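Local structure of chitinase (Chromobacterium violaceum, 4TXG) at residues 438-451 with 758-770. The protein is a family 18 glycoside hydrolase that probably binds chitin and hydrolyses its glycosidic bonds. Residues are numbered along the deposited sequence; the frame is centred on the assembly and turned at random.
Sequences YLNTDWAYHYYRGG and VYYLPISGPSHYT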
loop_
_atom_site.group_PDB
_atom_site.type_symbol
_atom_site.label_atom_id
_atom_site.label_comp_id
_atom_site.label_asym_id
_atom_site.label_seq_id
_atom_site.Cartn_x
_atom_site.Cartn_y
_atom_site.Cartn_z
ATOM N N TYR A 438 13.214 9.029 4.952
ATOM C CA TYR A 438 12.330 7.930 4.542
ATOM C C TYR A 438 10.866 8.281 4.272
ATOM O O TYR A 438 10.105 7.407 3.863
ATOM C CB TYR A 438 12.368 6.809 5.591
ATOM C CG TYR A 438 12.024 7.275 6.981
ATOM C CD1 TYR A 438 10.702 7.337 7.409
ATOM C CD2 TYR A 438 13.022 7.669 7.859
ATOM C CE1 TYR A 438 10.388 7.781 8.682
ATOM C CE2 TYR A 438 12.717 8.105 9.131
ATOM C CZ TYR A 438 11.406 8.157 9.536
ATOM O OH TYR A 438 11.116 8.600 10.805
ATOM N N LEU A 439 10.458 9.531 4.490
ATOM C CA LEU A 439 9.053 9.899 4.292
ATOM C C LEU A 439 8.793 10.259 2.833
ATOM O O LEU A 439 8.458 11.401 2.504
ATOM C CB LEU A 439 8.651 11.071 5.206
ATOM C CG LEU A 439 8.442 10.730 6.683
ATOM C CD1 LEU A 439 7.995 11.953 7.470
ATOM C CD2 LEU A 439 7.425 9.598 6.824
ATOM N N ASN A 440 8.952 9.281 1.955
ATOM C CA ASN A 440 8.773 9.537 0.534
ATOM C C ASN A 440 8.506 8.248 -0.223
ATOM O O ASN A 440 8.831 7.162 0.246
ATOM C CB ASN A 440 10.002 10.259 -0.041
ATOM C CG ASN A 440 11.293 9.483 0.188
ATOM O OD1 ASN A 440 11.658 8.628 -0.613
ATOM N ND2 ASN A 440 11.984 9.773 1.292
ATOM N N THR A 441 7.890 8.395 -1.390
ATOM C CA THR A 441 7.457 7.281 -2.226
ATOM C C THR A 441 8.618 6.382 -2.635
ATOM O O THR A 441 8.511 5.149 -2.601
ATOM C CB THR A 441 6.747 7.833 -3.482
ATOM O OG1 THR A 441 5.637 8.635 -3.057
ATOM C CG2 THR A 441 6.240 6.706 -4.388
ATOM N N ASP A 442 9.734 7.008 -2.993
ATOM C CA ASP A 442 10.917 6.281 -3.458
ATOM C C ASP A 442 11.432 5.355 -2.358
ATOM O O ASP A 442 11.798 4.204 -2.638
ATOM C CB ASP A 442 12.002 7.275 -3.905
ATOM C CG ASP A 442 13.257 6.600 -4.425
ATOM O OD1 ASP A 442 13.332 6.295 -5.639
ATOM O OD2 ASP A 442 14.193 6.398 -3.621
ATOM N N TRP A 443 11.430 5.834 -1.111
ATOM C CA TRP A 443 11.945 5.020 -0.003
ATOM C C TRP A 443 11.034 3.817 0.213
ATOM O O TRP A 443 11.503 2.681 0.367
ATOM C CB TRP A 443 12.066 5.834 1.304
ATOM C CG TRP A 443 12.580 4.976 2.440
ATOM C CD1 TRP A 443 13.881 4.786 2.805
ATOM C CD2 TRP A 443 11.793 4.160 3.318
ATOM N NE1 TRP A 443 13.954 3.909 3.869
ATOM C CE2 TRP A 443 12.682 3.513 4.203
ATOM C CE3 TRP A 443 10.414 3.928 3.452
ATOM C CZ2 TRP A 443 12.247 2.640 5.203
ATOM C CZ3 TRP A 443 9.975 3.051 4.440
ATOM C CH2 TRP A 443 10.893 2.417 5.308
ATOM N N ALA A 444 9.725 4.065 0.219
ATOM C CA ALA A 444 8.750 2.998 0.437
ATOM C C ALA A 444 8.828 1.927 -0.650
ATOM O O ALA A 444 8.744 0.735 -0.364
ATOM C CB ALA A 444 7.343 3.579 0.507
ATOM N N TYR A 445 8.956 2.348 -1.907
ATOM C CA TYR A 445 9.134 1.389 -2.992
ATOM C C TYR A 445 10.344 0.495 -2.710
ATOM O O TYR A 445 10.284 -0.739 -2.820
ATOM C CB TYR A 445 9.313 2.112 -4.331
ATOM C CG TYR A 445 9.934 1.241 -5.397
ATOM C CD1 TYR A 445 9.197 0.236 -6.027
ATOM C CD2 TYR A 445 11.262 1.413 -5.768
ATOM C CE1 TYR A 445 9.771 -0.569 -6.996
ATOM C CE2 TYR A 445 11.837 0.612 -6.744
ATOM C CZ TYR A 445 11.093 -0.374 -7.345
ATOM O OH TYR A 445 11.679 -1.177 -8.308
ATOM N N HIS A 446 11.448 1.121 -2.341
ATOM C CA HIS A 446 12.673 0.367 -2.127
ATOM C C HIS A 446 12.576 -0.542 -0.910
ATOM O O HIS A 446 13.182 -1.623 -0.894
ATOM C CB HIS A 446 13.859 1.322 -2.028
ATOM C CG HIS A 446 14.339 1.767 -3.374
ATOM N ND1 HIS A 446 14.894 0.888 -4.273
ATOM C CD2 HIS A 446 14.275 2.968 -3.996
ATOM C CE1 HIS A 446 15.193 1.537 -5.390
ATOM N NE2 HIS A 446 14.836 2.797 -5.245
ATOM N N TYR A 447 11.788 -0.142 0.084
ATOM C CA TYR A 447 11.508 -1.041 1.199
ATOM C C TYR A 447 10.859 -2.336 0.682
ATOM O O TYR A 447 11.293 -3.444 1.015
ATOM C CB TYR A 447 10.590 -0.366 2.252
ATOM C CG TYR A 447 10.043 -1.362 3.260
ATOM C CD1 TYR A 447 8.881 -2.083 2.992
ATOM C CD2 TYR A 447 10.710 -1.617 4.460
ATOM C CE1 TYR A 447 8.399 -3.018 3.884
ATOM C CE2 TYR A 447 10.220 -2.552 5.359
ATOM C CZ TYR A 447 9.061 -3.250 5.058
ATOM O OH TYR A 447 8.545 -4.191 5.953
ATOM N N TYR A 448 9.815 -2.197 -0.126
ATOM C CA TYR A 448 9.050 -3.378 -0.539
ATOM C C TYR A 448 9.825 -4.283 -1.498
ATOM O O TYR A 448 9.536 -5.477 -1.588
ATOM C CB TYR A 448 7.691 -2.951 -1.131
ATOM C CG TYR A 448 6.758 -2.587 0.012
ATOM C CD1 TYR A 448 6.163 -3.578 0.777
ATOM C CD2 TYR A 448 6.532 -1.260 0.368
ATOM C CE1 TYR A 448 5.354 -3.270 1.861
ATOM C CE2 TYR A 448 5.715 -0.938 1.457
ATOM C CZ TYR A 448 5.126 -1.951 2.192
ATOM O OH TYR A 448 4.314 -1.666 3.283
ATOM N N ARG A 449 10.835 -3.746 -2.179
ATOM C CA ARG A 449 11.661 -4.587 -3.047
ATOM C C ARG A 449 12.513 -5.582 -2.266
ATOM O O ARG A 449 13.091 -6.501 -2.849
ATOM C CB ARG A 449 12.564 -3.729 -3.931
ATOM C CG ARG A 449 11.803 -3.004 -5.026
ATOM C CD ARG A 449 11.306 -4.003 -6.087
ATOM N NE ARG A 449 12.432 -4.411 -6.921
ATOM C CZ ARG A 449 13.120 -5.521 -6.744
ATOM N NH1 ARG A 449 12.773 -6.367 -5.783
ATOM N NH2 ARG A 449 14.144 -5.794 -7.530
ATOM N N GLY A 450 12.618 -5.389 -0.956
ATOM C CA GLY A 450 13.336 -6.343 -0.137
ATOM C C GLY A 450 12.717 -7.723 -0.243
ATOM O O GLY A 450 13.427 -8.731 -0.231
ATOM N N GLY A 451 11.390 -7.774 -0.365
ATOM C CA GLY A 451 10.684 -9.048 -0.361
ATOM C C GLY A 451 9.800 -9.292 -1.574
ATOM O O GLY A 451 9.085 -10.294 -1.620
ATOM N N VAL A 758 22.257 -5.979 13.061
ATOM C CA VAL A 758 21.737 -4.655 13.395
ATOM C C VAL A 758 21.673 -3.814 12.138
ATOM O O VAL A 758 22.635 -3.770 11.367
ATOM C CB VAL A 758 22.604 -3.917 14.438
ATOM C CG1 VAL A 758 22.059 -2.521 14.699
ATOM C CG2 VAL A 758 22.628 -4.667 15.716
ATOM N N TYR A 759 20.532 -3.173 11.915
ATOM C CA TYR A 759 20.404 -2.183 10.847
ATOM C C TYR A 759 19.456 -1.075 11.322
ATOM O O TYR A 759 18.839 -1.202 12.383
ATOM C CB TYR A 759 19.924 -2.823 9.541
ATOM C CG TYR A 759 18.688 -3.689 9.664
ATOM C CD1 TYR A 759 18.778 -5.031 10.030
ATOM C CD2 TYR A 759 17.434 -3.173 9.381
ATOM C CE1 TYR A 759 17.640 -5.827 10.139
ATOM C CE2 TYR A 759 16.298 -3.958 9.488
ATOM C CZ TYR A 759 16.409 -5.283 9.869
ATOM O OH TYR A 759 15.274 -6.058 9.962
ATOM N N TYR A 760 19.343 0.009 10.558
ATOM C CA TYR A 760 18.816 1.245 11.137
ATOM C C TYR A 760 17.494 1.766 10.593
ATOM O O TYR A 760 16.872 2.619 11.229
ATOM C CB TYR A 760 19.879 2.339 11.028
ATOM C CG TYR A 760 20.988 2.048 11.994
ATOM C CD1 TYR A 760 20.841 2.350 13.342
ATOM C CD2 TYR A 760 22.147 1.404 11.581
ATOM C CE1 TYR A 760 21.831 2.058 14.248
ATOM C CE2 TYR A 760 23.150 1.105 12.493
ATOM C CZ TYR A 760 22.981 1.438 13.821
ATOM O OH TYR A 760 23.965 1.160 14.741
ATOM N N LEU A 761 17.056 1.260 9.445
ATOM C CA LEU A 761 15.702 1.529 8.964
ATOM C C LEU A 761 15.069 0.214 8.520
ATOM O O LEU A 761 15.784 -0.746 8.207
ATOM C CB LEU A 761 15.702 2.550 7.821
ATOM C CG LEU A 761 15.915 4.016 8.235
ATOM C CD1 LEU A 761 16.192 4.899 7.015
ATOM C CD2 LEU A 761 14.714 4.538 9.009
ATOM N N PRO A 762 13.726 0.158 8.485
ATOM C CA PRO A 762 13.075 -1.121 8.177
ATOM C C PRO A 762 13.426 -1.706 6.811
ATOM O O PRO A 762 13.705 -0.971 5.855
ATOM C CB PRO A 762 11.586 -0.768 8.245
ATOM C CG PRO A 762 11.534 0.338 9.284
ATOM C CD PRO A 762 12.759 1.168 8.956
ATOM N N ILE A 763 13.414 -3.040 6.750
ATOM C CA ILE A 763 13.561 -3.786 5.504
ATOM C C ILE A 763 12.510 -4.884 5.431
ATOM O O ILE A 763 11.974 -5.319 6.460
ATOM C CB ILE A 763 14.963 -4.451 5.373
ATOM C CG1 ILE A 763 15.104 -5.570 6.405
ATOM C CG2 ILE A 763 16.090 -3.406 5.509
ATOM C CD1 ILE A 763 16.413 -6.345 6.320
ATOM N N SER A 764 12.198 -5.312 4.211
ATOM C CA SER A 764 11.472 -6.557 3.996
ATOM C C SER A 764 12.465 -7.562 3.418
ATOM O O SER A 764 13.618 -7.214 3.121
ATOM C CB SER A 764 10.265 -6.369 3.067
ATOM O OG SER A 764 10.656 -5.958 1.765
ATOM N N GLY A 765 12.033 -8.803 3.268
ATOM C CA GLY A 765 12.940 -9.853 2.847
ATOM C C GLY A 765 13.791 -10.326 4.014
ATOM O O GLY A 765 13.258 -10.645 5.075
ATOM N N PRO A 766 15.118 -10.402 3.832
ATOM C CA PRO A 766 15.903 -10.181 2.610
ATOM C C PRO A 766 15.570 -11.188 1.502
ATOM O O PRO A 766 14.639 -11.991 1.641
ATOM C CB PRO A 766 17.355 -10.361 3.084
ATOM C CG PRO A 766 17.317 -10.124 4.566
ATOM C CD PRO A 766 15.980 -10.659 5.003
ATOM N N SER A 767 16.319 -11.138 0.407
ATOM C CA SER A 767 16.065 -12.045 -0.711
ATOM C C SER A 767 17.338 -12.285 -1.502
ATOM O O SER A 767 18.365 -11.663 -1.239
ATOM C CB SER A 767 14.977 -11.481 -1.632
ATOM O OG SER A 767 15.409 -10.253 -2.199
ATOM N N HIS A 768 17.255 -13.208 -2.454
ATOM C CA HIS A 768 18.347 -13.501 -3.392
ATOM C C HIS A 768 19.576 -14.038 -2.666
ATOM O O HIS A 768 20.693 -13.519 -2.799
ATOM C CB HIS A 768 18.689 -12.259 -4.211
ATOM C CG HIS A 768 17.495 -11.622 -4.845
ATOM N ND1 HIS A 768 17.407 -10.267 -5.084
ATOM C CD2 HIS A 768 16.317 -12.153 -5.262
ATOM C CE1 HIS A 768 16.241 -9.991 -5.640
ATOM N NE2 HIS A 768 15.559 -11.121 -5.758
ATOM N N TYR A 769 19.349 -15.112 -1.917
ATOM C CA TYR A 769 20.399 -15.759 -1.139
ATOM C C TYR A 769 21.317 -16.612 -1.995
ATOM O O TYR A 769 20.868 -17.283 -2.928
ATOM C CB TYR A 769 19.780 -16.643 -0.046
ATOM C CG TYR A 769 19.025 -15.882 1.018
ATOM C CD1 TYR A 769 17.670 -15.600 0.871
ATOM C CD2 TYR A 769 19.665 -15.470 2.179
ATOM C CE1 TYR A 769 16.980 -14.902 1.850
ATOM C CE2 TYR A 769 18.989 -14.772 3.152
ATOM C CZ TYR A 769 17.645 -14.497 2.985
ATOM O OH TYR A 769 16.969 -13.805 3.965
ATOM N N THR A 770 22.606 -16.593 -1.677
ATOM C CA THR A 770 23.510 -17.595 -2.242
ATOM C C THR A 770 24.373 -18.209 -1.159
ATOM O O THR A 770 24.651 -17.588 -0.125
ATOM C CB THR A 770 24.437 -17.022 -3.338
ATOM O OG1 THR A 770 25.165 -15.897 -2.831
ATOM C CG2 THR A 770 23.639 -16.610 -4.571
HETATM O O HOH W 1 13.260 -9.079 -3.729
HETATM O O HOH W 2 15.976 -8.184 -0.534
#
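S764 OG donates a hydrogen bond to the main-chain O of Y447 over 2.7 Å, approaching 22° out of the carbonyl plane. The same oxygen also accepts from G450 N, so two donors grip it. With chi1 at 63°, S764 OG is tucked between its own N and C and turned to the helix, while S764 CB makes an off-centre CH-pi contact, 4.3 Å from the centroid of the Y447 ring. That ring lies along the backbone of 762-764: P762 O sits at its edge, 3.4 Å from Y447 CD2, and P762 CB packs 3.7 Å from Y447 CE2. Beyond it the glycines meet closely, G765 CA 3.3 Å from G450 O in a CA-H...O contact. Two waters widen this end, one joining R449 O and the other G450 O to S767 OG. The helix belongs to the family 18 TIM-barrel region, and residues 759-766 link strands 752-758 and 767-773 of the C-terminal beta domain, so the contact fastens one domain to the other. Toward the start of the helix, Y438 CD2 meets L761 CD2 at 3.7 Å, the two side chains crossing at about a right angle. W443, its ring swung anti to the backbone N, packs against L761 and P762; Y438 CB covers one face of the indole and Y447 CB the other. S702 ties both sides together, its O accepting from W443 NE1 and its OG bonding P762 O. N440 caps the helix, its OD1 accepting from W443 N, and L377 of helix 374-377 touches W443, Y447 and P762.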